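Local coordinates for protein prolyl-tRNA synthetase (Giardia lamblia ATCC 50803, PDB 3IAL) that probably charges tRNA(Pro) with L-proline in an ATP-dependent reaction, and binds the prolyl-adenylate intermediate in its class II synthetase core, at residues G458-T467 with L503-C514; H301-C309 with V321-L332. One frame throughout, in Å; residues are numbered along the deposited sequence.

Interaction 1 (G458-T467 with L503-C514)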
loop_
_atom_site.group_PDB
_atom_site.type_symbol
_atom_site.label_atom_id
_atom_site.label_comp_id
_atom_site.label_asym_id
_atom_site.label_seq_id
_atom_site.Cartn_x
_atom_site.Cartn_y
_atom_site.Cartn_z
ATOM N N GLY B 458 -9.314 30.483 -14.237
ATOM C CA GLY B 458 -9.443 29.291 -15.065
ATOM C C GLY B 458 -8.500 29.327 -16.253
ATOM O O GLY B 458 -7.444 29.966 -16.212
ATOM N N LEU B 459 -8.893 28.637 -17.318
ATOM C CA LEU B 459 -8.070 28.515 -18.514
ATOM C C LEU B 459 -8.521 29.527 -19.566
ATOM O O LEU B 459 -9.722 29.700 -19.791
ATOM C CB LEU B 459 -8.163 27.088 -19.064
ATOM C CG LEU B 459 -7.532 26.013 -18.162
ATOM C CD1 LEU B 459 -8.246 24.655 -18.289
ATOM C CD2 LEU B 459 -6.034 25.875 -18.457
ATOM N N ALA B 460 -7.553 30.206 -20.179
ATOM C CA ALA B 460 -7.797 31.090 -21.321
ATOM C C ALA B 460 -7.323 30.376 -22.577
ATOM O O ALA B 460 -6.137 30.064 -22.713
ATOM C CB ALA B 460 -7.059 32.411 -21.152
ATOM N N ARG B 461 -8.262 30.111 -23.479
ATOM C CA ARG B 461 -8.011 29.346 -24.691
ATOM C C ARG B 461 -7.927 30.305 -25.869
ATOM O O ARG B 461 -8.763 31.183 -26.012
ATOM C CB ARG B 461 -9.142 28.345 -24.896
ATOM C CG ARG B 461 -8.954 27.374 -26.046
ATOM C CD ARG B 461 -10.124 26.426 -26.080
ATOM N NE ARG B 461 -10.098 25.515 -27.224
ATOM C CZ ARG B 461 -10.656 25.757 -28.411
ATOM N NH1 ARG B 461 -11.274 26.907 -28.657
ATOM N NH2 ARG B 461 -10.582 24.839 -29.374
ATOM N N PHE B 462 -6.902 30.158 -26.695
ATOM C CA PHE B 462 -6.672 31.103 -27.783
ATOM C C PHE B 462 -5.904 30.468 -28.932
ATOM O O PHE B 462 -4.979 29.684 -28.705
ATOM C CB PHE B 462 -5.933 32.349 -27.273
ATOM C CG PHE B 462 -4.564 32.071 -26.680
ATOM C CD1 PHE B 462 -3.414 32.232 -27.441
ATOM C CD2 PHE B 462 -4.427 31.701 -25.355
ATOM C CE1 PHE B 462 -2.153 31.999 -26.896
ATOM C CE2 PHE B 462 -3.169 31.472 -24.800
ATOM C CZ PHE B 462 -2.033 31.620 -25.571
ATOM N N PRO B 463 -6.286 30.803 -30.179
ATOM C CA PRO B 463 -5.486 30.316 -31.303
ATOM C C PRO B 463 -4.090 30.939 -31.249
ATOM O O PRO B 463 -3.945 32.101 -30.843
ATOM C CB PRO B 463 -6.265 30.766 -32.547
ATOM C CG PRO B 463 -7.238 31.801 -32.072
ATOM C CD PRO B 463 -7.423 31.644 -30.597
ATOM N N PHE B 464 -3.085 30.165 -31.638
ATOM C CA PHE B 464 -1.694 30.568 -31.482
ATOM C C PHE B 464 -0.867 30.027 -32.646
ATOM O O PHE B 464 -1.157 28.951 -33.168
ATOM C CB PHE B 464 -1.175 30.052 -30.133
ATOM C CG PHE B 464 0.172 30.584 -29.739
ATOM C CD1 PHE B 464 0.371 31.938 -29.534
ATOM C CD2 PHE B 464 1.236 29.714 -29.530
ATOM C CE1 PHE B 464 1.626 32.425 -29.147
ATOM C CE2 PHE B 464 2.478 30.181 -29.150
ATOM C CZ PHE B 464 2.677 31.543 -28.958
ATOM N N TYR B 465 0.172 30.767 -33.025
ATOM C CA TYR B 465 0.888 30.531 -34.284
ATOM C C TYR B 465 1.927 29.393 -34.289
ATOM O O TYR B 465 2.392 29.005 -35.358
ATOM C CB TYR B 465 1.558 31.835 -34.745
ATOM C CG TYR B 465 2.894 32.115 -34.095
ATOM C CD1 TYR B 465 4.086 31.759 -34.734
ATOM C CD2 TYR B 465 2.971 32.721 -32.849
ATOM C CE1 TYR B 465 5.309 32.009 -34.151
ATOM C CE2 TYR B 465 4.191 32.969 -32.255
ATOM C CZ TYR B 465 5.359 32.616 -32.914
ATOM O OH TYR B 465 6.579 32.854 -32.328
ATOM N N THR B 466 2.304 28.871 -33.123
ATOM C CA THR B 466 3.338 27.843 -33.061
ATOM C C THR B 466 3.249 26.955 -31.815
ATOM O O THR B 466 2.776 27.375 -30.762
ATOM C CB THR B 466 4.745 28.475 -33.091
ATOM O OG1 THR B 466 5.724 27.442 -33.202
ATOM C CG2 THR B 466 5.017 29.287 -31.813
ATOM N N THR B 467 3.712 25.720 -31.952
ATOM C CA THR B 467 3.872 24.826 -30.815
ATOM C C THR B 467 5.352 24.618 -30.539
ATOM O O THR B 467 5.715 23.799 -29.700
ATOM C CB THR B 467 3.221 23.458 -31.080
ATOM O OG1 THR B 467 3.924 22.784 -32.139
ATOM C CG2 THR B 467 1.760 23.630 -31.443
ATOM N N LEU B 503 -2.137 36.466 -30.665
ATOM C CA LEU B 503 -1.063 37.301 -30.141
ATOM C C LEU B 503 -0.195 37.959 -31.219
ATOM O O LEU B 503 0.153 39.130 -31.088
ATOM C CB LEU B 503 -0.204 36.498 -29.165
ATOM C CG LEU B 503 -0.967 35.877 -27.986
ATOM C CD1 LEU B 503 -0.004 35.222 -27.017
ATOM C CD2 LEU B 503 -1.845 36.901 -27.254
ATOM N N SER B 504 0.138 37.219 -32.274
ATOM C CA SER B 504 1.052 37.695 -33.321
ATOM C C SER B 504 0.345 38.144 -34.592
ATOM O O SER B 504 0.921 38.887 -35.389
ATOM C CB SER B 504 2.042 36.584 -33.695
ATOM O OG SER B 504 1.377 35.476 -34.294
ATOM N N GLY B 505 -0.885 37.679 -34.799
ATOM C CA GLY B 505 -1.606 37.926 -36.045
ATOM C C GLY B 505 -1.289 36.945 -37.166
ATOM O O GLY B 505 -1.949 36.962 -38.209
ATOM N N LYS B 506 -0.290 36.086 -36.953
ATOM C CA LYS B 506 0.123 35.078 -37.934
ATOM C C LYS B 506 -0.907 33.950 -38.022
ATOM O O LYS B 506 -1.821 33.891 -37.199
ATOM C CB LYS B 506 1.498 34.511 -37.557
ATOM C CG LYS B 506 2.618 35.539 -37.568
ATOM C CD LYS B 506 3.957 34.886 -37.260
ATOM C CE LYS B 506 5.044 35.919 -37.014
ATOM N NZ LYS B 506 6.239 35.309 -36.354
ATOM N N PRO B 507 -0.768 33.049 -39.018
ATOM C CA PRO B 507 -1.727 31.949 -39.113
ATOM C C PRO B 507 -1.667 31.043 -37.885
ATOM O O PRO B 507 -0.572 30.774 -37.377
ATOM C CB PRO B 507 -1.278 31.190 -40.367
ATOM C CG PRO B 507 -0.445 32.160 -41.137
ATOM C CD PRO B 507 0.216 33.009 -40.115
ATOM N N ALA B 508 -2.831 30.604 -37.407
ATOM C CA ALA B 508 -2.899 29.760 -36.218
ATOM C C ALA B 508 -2.674 28.298 -36.588
ATOM O O ALA B 508 -3.222 27.815 -37.581
ATOM C CB ALA B 508 -4.242 29.925 -35.518
ATOM N N VAL B 509 -1.863 27.604 -35.790
ATOM C CA VAL B 509 -1.646 26.159 -35.957
ATOM C C VAL B 509 -2.191 25.327 -34.787
ATOM O O VAL B 509 -2.161 24.107 -34.847
ATOM C CB VAL B 509 -0.144 25.820 -36.141
ATOM C CG1 VAL B 509 0.425 26.559 -37.335
ATOM C CG2 VAL B 509 0.653 26.150 -34.876
ATOM N N CYS B 510 -2.680 25.979 -33.732
ATOM C CA CYS B 510 -3.204 25.278 -32.551
ATOM C C CYS B 510 -3.981 26.239 -31.659
ATOM O O CYS B 510 -3.940 27.457 -31.868
ATOM C CB CYS B 510 -2.057 24.677 -31.734
ATOM S SG CYS B 510 -0.991 25.931 -30.926
ATOM N N TYR B 511 -4.678 25.687 -30.664
ATOM C CA TYR B 511 -5.246 26.484 -29.574
ATOM C C TYR B 511 -4.417 26.252 -28.317
ATOM O O TYR B 511 -4.367 25.138 -27.791
ATOM C CB TYR B 511 -6.706 26.120 -29.307
ATOM C CG TYR B 511 -7.580 26.229 -30.526
ATOM C CD1 TYR B 511 -8.069 27.460 -30.953
ATOM C CD2 TYR B 511 -7.912 25.098 -31.263
ATOM C CE1 TYR B 511 -8.867 27.560 -32.091
ATOM C CE2 TYR B 511 -8.709 25.182 -32.388
ATOM C CZ TYR B 511 -9.182 26.411 -32.800
ATOM O OH TYR B 511 -9.968 26.476 -33.920
ATOM N N MET B 512 -3.752 27.299 -27.850
ATOM C CA MET B 512 -3.016 27.221 -26.603
ATOM C C MET B 512 -3.965 27.501 -25.451
ATOM O O MET B 512 -5.019 28.127 -25.635
ATOM C CB MET B 512 -1.846 28.209 -26.577
ATOM C CG MET B 512 -0.632 27.739 -27.347
ATOM S SD MET B 512 0.032 26.187 -26.704
ATOM C CE MET B 512 1.569 26.079 -27.612
ATOM N N TYR B 513 -3.580 27.001 -24.277
ATOM C CA TYR B 513 -4.272 27.260 -23.028
ATOM C C TYR B 513 -3.320 27.916 -22.047
ATOM O O TYR B 513 -2.226 27.398 -21.775
ATOM C CB TYR B 513 -4.789 25.967 -22.410
ATOM C CG TYR B 513 -5.918 25.311 -23.164
ATOM C CD1 TYR B 513 -7.224 25.413 -22.716
ATOM C CD2 TYR B 513 -5.671 24.562 -24.304
ATOM C CE1 TYR B 513 -8.262 24.796 -23.389
ATOM C CE2 TYR B 513 -6.699 23.942 -24.988
ATOM C CZ TYR B 513 -7.993 24.053 -24.521
ATOM O OH TYR B 513 -9.024 23.447 -25.197
ATOM N N CYS B 514 -3.763 29.042 -21.495
ATOM C CA CYS B 514 -2.973 29.822 -20.565
ATOM C C CYS B 514 -3.701 29.825 -19.223
ATOM O O CYS B 514 -4.934 29.832 -19.191
ATOM C CB CYS B 514 -2.817 31.248 -21.114
ATOM S SG CYS B 514 -2.459 32.502 -19.916
HETATM O O HOH W 1 1.853 30.349 -37.876
#

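Interaction 2 (H301-C309 with V321-L332)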
loop_
_atom_site.group_PDB
_atom_site.type_symbol
_atom_site.label_atom_id
_atom_site.label_comp_id
_atom_site.label_asym_id
_atom_site.label_seq_id
_atom_site.Cartn_x
_atom_site.Cartn_y
_atom_site.Cartn_z
ATOM N N HIS B 301 -19.531 5.317 3.707
ATOM C CA HIS B 301 -20.511 5.659 2.672
ATOM C C HIS B 301 -21.809 6.178 3.288
ATOM O O HIS B 301 -22.450 7.073 2.744
ATOM C CB HIS B 301 -20.877 4.437 1.833
ATOM C CG HIS B 301 -19.797 3.964 0.915
ATOM N ND1 HIS B 301 -19.306 2.676 0.951
ATOM C CD2 HIS B 301 -19.136 4.589 -0.087
ATOM C CE1 HIS B 301 -18.381 2.532 0.022
ATOM N NE2 HIS B 301 -18.257 3.678 -0.622
ATOM N N VAL B 302 -22.201 5.580 4.410
ATOM C CA VAL B 302 -23.524 5.790 4.996
ATOM C C VAL B 302 -23.444 5.836 6.516
ATOM O O VAL B 302 -22.878 4.947 7.140
ATOM C CB VAL B 302 -24.486 4.648 4.621
ATOM C CG1 VAL B 302 -25.839 4.834 5.309
ATOM C CG2 VAL B 302 -24.654 4.553 3.109
ATOM N N VAL B 303 -24.013 6.874 7.114
ATOM C CA VAL B 303 -24.144 6.908 8.568
ATOM C C VAL B 303 -25.618 6.733 8.923
ATOM O O VAL B 303 -26.472 7.474 8.438
ATOM C CB VAL B 303 -23.563 8.195 9.184
ATOM C CG1 VAL B 303 -24.211 9.458 8.579
ATOM C CG2 VAL B 303 -23.706 8.155 10.710
ATOM N N ILE B 304 -25.915 5.734 9.747
ATOM C CA ILE B 304 -27.286 5.481 10.168
ATOM C C ILE B 304 -27.443 6.049 11.562
ATOM O O ILE B 304 -26.676 5.716 12.456
ATOM C CB ILE B 304 -27.624 3.976 10.167
ATOM C CG1 ILE B 304 -27.216 3.325 8.844
ATOM C CG2 ILE B 304 -29.105 3.768 10.382
ATOM C CD1 ILE B 304 -27.587 1.842 8.749
ATOM N N ILE B 305 -28.434 6.914 11.745
ATOM C CA ILE B 305 -28.632 7.598 13.016
ATOM C C ILE B 305 -29.978 7.220 13.640
ATOM O O ILE B 305 -31.030 7.537 13.088
ATOM C CB ILE B 305 -28.548 9.125 12.846
ATOM C CG1 ILE B 305 -27.173 9.517 12.288
ATOM C CG2 ILE B 305 -28.789 9.831 14.191
ATOM C CD1 ILE B 305 -27.082 10.962 11.809
ATOM N N PRO B 306 -29.946 6.518 14.782
ATOM C CA PRO B 306 -31.181 6.308 15.530
ATOM C C PRO B 306 -31.661 7.631 16.123
ATOM O O PRO B 306 -30.874 8.324 16.753
ATOM C CB PRO B 306 -30.775 5.334 16.648
ATOM C CG PRO B 306 -29.361 4.968 16.401
ATOM C CD PRO B 306 -28.776 5.952 15.467
ATOM N N ILE B 307 -32.923 7.989 15.896
ATOM C CA ILE B 307 -33.470 9.228 16.446
ATOM C C ILE B 307 -34.559 8.944 17.472
ATOM O O ILE B 307 -35.195 7.882 17.448
ATOM C CB ILE B 307 -34.002 10.197 15.351
ATOM C CG1 ILE B 307 -35.184 9.604 14.582
ATOM C CG2 ILE B 307 -32.886 10.589 14.399
ATOM C CD1 ILE B 307 -35.760 10.552 13.534
ATOM N N GLY B 308 -34.746 9.904 18.380
ATOM C CA GLY B 308 -35.788 9.834 19.397
ATOM C C GLY B 308 -35.625 8.753 20.449
ATOM O O GLY B 308 -36.591 8.410 21.127
ATOM N N CYS B 309 -34.416 8.215 20.595
ATOM C CA CYS B 309 -34.140 7.221 21.630
ATOM C C CYS B 309 -33.840 7.894 22.973
ATOM O O CYS B 309 -33.594 9.101 23.037
ATOM C CB CYS B 309 -32.983 6.312 21.213
ATOM S SG CYS B 309 -33.353 5.245 19.784
ATOM N N VAL B 321 -35.944 -0.035 17.517
ATOM C CA VAL B 321 -35.337 0.914 16.588
ATOM C C VAL B 321 -33.887 0.526 16.363
ATOM O O VAL B 321 -33.468 0.343 15.223
ATOM C CB VAL B 321 -35.442 2.367 17.102
ATOM C CG1 VAL B 321 -34.544 3.301 16.301
ATOM C CG2 VAL B 321 -36.894 2.831 17.049
ATOM N N LEU B 322 -33.142 0.368 17.457
ATOM C CA LEU B 322 -31.734 -0.021 17.389
ATOM C C LEU B 322 -31.564 -1.384 16.710
ATOM O O LEU B 322 -30.607 -1.593 15.964
ATOM C CB LEU B 322 -31.099 -0.024 18.785
ATOM C CG LEU B 322 -30.950 1.345 19.468
ATOM C CD1 LEU B 322 -30.480 1.187 20.912
ATOM C CD2 LEU B 322 -30.001 2.255 18.705
ATOM N N GLY B 323 -32.507 -2.293 16.949
ATOM C CA GLY B 323 -32.538 -3.584 16.264
ATOM C C GLY B 323 -32.666 -3.487 14.748
ATOM O O GLY B 323 -31.990 -4.216 14.018
ATOM N N LYS B 324 -33.530 -2.599 14.265
ATOM C CA LYS B 324 -33.734 -2.444 12.822
ATOM C C LYS B 324 -32.567 -1.708 12.165
ATOM O O LYS B 324 -32.184 -2.035 11.045
ATOM C CB LYS B 324 -35.049 -1.717 12.529
ATOM C CG LYS B 324 -35.466 -1.721 11.052
ATOM C CD LYS B 324 -35.861 -3.104 10.538
ATOM C CE LYS B 324 -37.129 -3.626 11.200
ATOM N NZ LYS B 324 -37.647 -4.838 10.508
ATOM N N VAL B 325 -32.018 -0.710 12.859
ATOM C CA VAL B 325 -30.800 -0.031 12.411
ATOM C C VAL B 325 -29.678 -1.041 12.111
ATOM O O VAL B 325 -28.969 -0.897 11.116
ATOM C CB VAL B 325 -30.339 1.041 13.442
ATOM C CG1 VAL B 325 -28.887 1.453 13.217
ATOM C CG2 VAL B 325 -31.260 2.263 13.381
ATOM N N ASN B 326 -29.547 -2.067 12.953
ATOM C CA ASN B 326 -28.544 -3.122 12.756
ATOM C C ASN B 326 -28.824 -3.996 11.531
ATOM O O ASN B 326 -27.907 -4.328 10.788
ATOM C CB ASN B 326 -28.418 -4.001 14.011
ATOM C CG ASN B 326 -27.789 -3.264 15.192
ATOM O OD1 ASN B 326 -26.940 -2.400 15.017
ATOM N ND2 ASN B 326 -28.202 -3.622 16.403
ATOM N N GLU B 327 -30.087 -4.359 11.322
ATOM C CA GLU B 327 -30.481 -5.135 10.142
ATOM C C GLU B 327 -30.265 -4.358 8.843
ATOM O O GLU B 327 -29.941 -4.951 7.812
ATOM C CB GLU B 327 -31.948 -5.566 10.227
ATOM C CG GLU B 327 -32.267 -6.543 11.350
ATOM C CD GLU B 327 -33.755 -6.834 11.450
ATOM O OE1 GLU B 327 -34.398 -7.004 10.391
ATOM O OE2 GLU B 327 -34.282 -6.888 12.583
ATOM N N ILE B 328 -30.478 -3.040 8.887
ATOM C CA ILE B 328 -30.151 -2.174 7.758
ATOM C C ILE B 328 -28.634 -2.151 7.550
ATOM O O ILE B 328 -28.154 -2.385 6.443
ATOM C CB ILE B 328 -30.677 -0.738 7.960
ATOM C CG1 ILE B 328 -32.209 -0.717 7.889
ATOM C CG2 ILE B 328 -30.113 0.198 6.910
ATOM C CD1 ILE B 328 -32.811 0.674 8.055
ATOM N N ALA B 329 -27.884 -1.896 8.621
ATOM C CA ALA B 329 -26.425 -1.880 8.535
ATOM C C ALA B 329 -25.862 -3.199 7.979
ATOM O O ALA B 329 -24.998 -3.179 7.104
ATOM C CB ALA B 329 -25.809 -1.558 9.894
ATOM N N ASP B 330 -26.365 -4.329 8.474
ATOM C CA ASP B 330 -25.866 -5.646 8.069
ATOM C C ASP B 330 -26.134 -5.944 6.593
ATOM O O ASP B 330 -25.269 -6.470 5.905
ATOM C CB ASP B 330 -26.453 -6.761 8.952
ATOM C CG ASP B 330 -25.899 -6.744 10.379
ATOM O OD1 ASP B 330 -24.779 -6.229 10.592
ATOM O OD2 ASP B 330 -26.587 -7.257 11.295
ATOM N N THR B 331 -27.331 -5.606 6.117
ATOM C CA THR B 331 -27.662 -5.718 4.695
ATOM C C THR B 331 -26.746 -4.837 3.824
ATOM O O THR B 331 -26.155 -5.315 2.852
ATOM C CB THR B 331 -29.134 -5.342 4.449
ATOM O OG1 THR B 331 -29.977 -6.290 5.110
ATOM C CG2 THR B 331 -29.466 -5.330 2.960
ATOM N N LEU B 332 -26.620 -3.559 4.182
ATOM C CA LEU B 332 -25.759 -2.635 3.428
ATOM C C LEU B 332 -24.282 -3.079 3.397
ATOM O O LEU B 332 -23.607 -2.902 2.382
ATOM C CB LEU B 332 -25.864 -1.210 3.976
ATOM C CG LEU B 332 -27.238 -0.537 3.964
ATOM C CD1 LEU B 332 -27.088 0.913 4.402
ATOM C CD2 LEU B 332 -27.926 -0.629 2.602
#

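Interaction 1 (G458-T467 with L503-C514)
R461 and Y511 meet across an antiparallel strand pair, 459-464 with 510-514, in the C-terminal domain of this prolyl-tRNA synthetase. The arginine guanidinium lies flat on the tyrosine ring, planes 21° apart, in a cation-pi stack with CZ of R461 4.0 Å from the centroid of Y511. With CG anti to the backbone N (chi1 -174°) and the chain extended as far as NE, R461 also runs alongside Y513, its CG over that ring's face. NE of R461 makes a weak, bent hydrogen bond (132°) to OH of Y513. E493 braces both groups, its OE2 in a salt bridge with NH2 of R461 and its OE1 hydrogen-bonded to the Y513 hydroxyl. N442 holds NH1 of R461, and E499 holds the hydroxyl of Y511.

On the other face of the pair, M512 CB sits over the F462 ring, 3.6 Å from F462 CZ, while C514 CB comes to that ring's edge. M512 CG packs on F464 CD2 at 3.5 Å, and CD1 of L503 touches both phenylalanines. Helix 446-455 adds I449 to this apolar layer.

Backbone hydrogen bonds join A460 with C514, F462 with M512, and F464 N to C510 O. A classic beta bulge sets V509 and C510 opposite F464, and O of F464 accepts from V509 N at 3.0 Å and weakly from C510 N at 3.4 Å.

Interaction 2 (H301-C309 with V321-L332)
I304 carries the contact between strand 302-307 and the helix segment 321-332, which run nearly antiparallel (169°) with their axes 9.0 Å apart at closest approach. Its two branches do different work. CG1 stands anti to the carbonyl carbon (chi1 -50°), and the extended chain beyond it carries CD1 across to the helix, where it lands 3.5 Å from CG2 of I328. The same CD1 methyl of I304 lies 4.0 Å from CB of A329, touching two consecutive helix residues; the I304 and I328 side chains are set at a slant to each other. The other branch of I304, CG2, meets CG1 of V325 at 3.7 Å, and here the two side chains pass each other head to tail, each pointing to the other's backbone.

Further along the strand, P306 turns its ring to the helix. L322 crosses it at about a right angle and brings CD2 to within 3.6 Å of CG of P306. Past the strand, SG of C309 reaches CG1 of V321 at 4.2 Å. Near the strand's start, V302 CG1 touches CD1 of L332, also at 4.2 Å.

No hydrogen bond spans the interface; it is held by apolar packing of largely buried side chains. V340 of the neighbouring strand 340-342 touches both I304 and L332, extending the same layer, whereas V303 and I305 on the strand's reverse side pack against helix 350-359. Strand 302-307, helix 315-334 and strand 340-342 form a beta-alpha-beta unit, with the helix packed on the parallel strands it connects, within the anticodon-binding domain of this class II synthetase.

How the interactions relate
From the N terminus onward, the residues of the prolyl-adenylate pocket, between 122 and 276, precede both contacts. Interaction 2 then closes a short loop of 11 residues between 301-309 and 321-332. It joins strand 302-307, the first in chain order of a five-stranded mixed sheet in the anticodon-binding domain, to the helix that follows. Interaction 1 opens later and closes a longer excursion of 35 residues, including helix 472-482 and strand 485-489, when 503-514 returns to 458-467 in the C-terminal domain. The two loops lie in series, neither nested nor crossing. The centres of interactions 1 and 2 are about 57 Å apart, on opposite sides of the chain's centre. Their nearest atoms are about 29 Å apart.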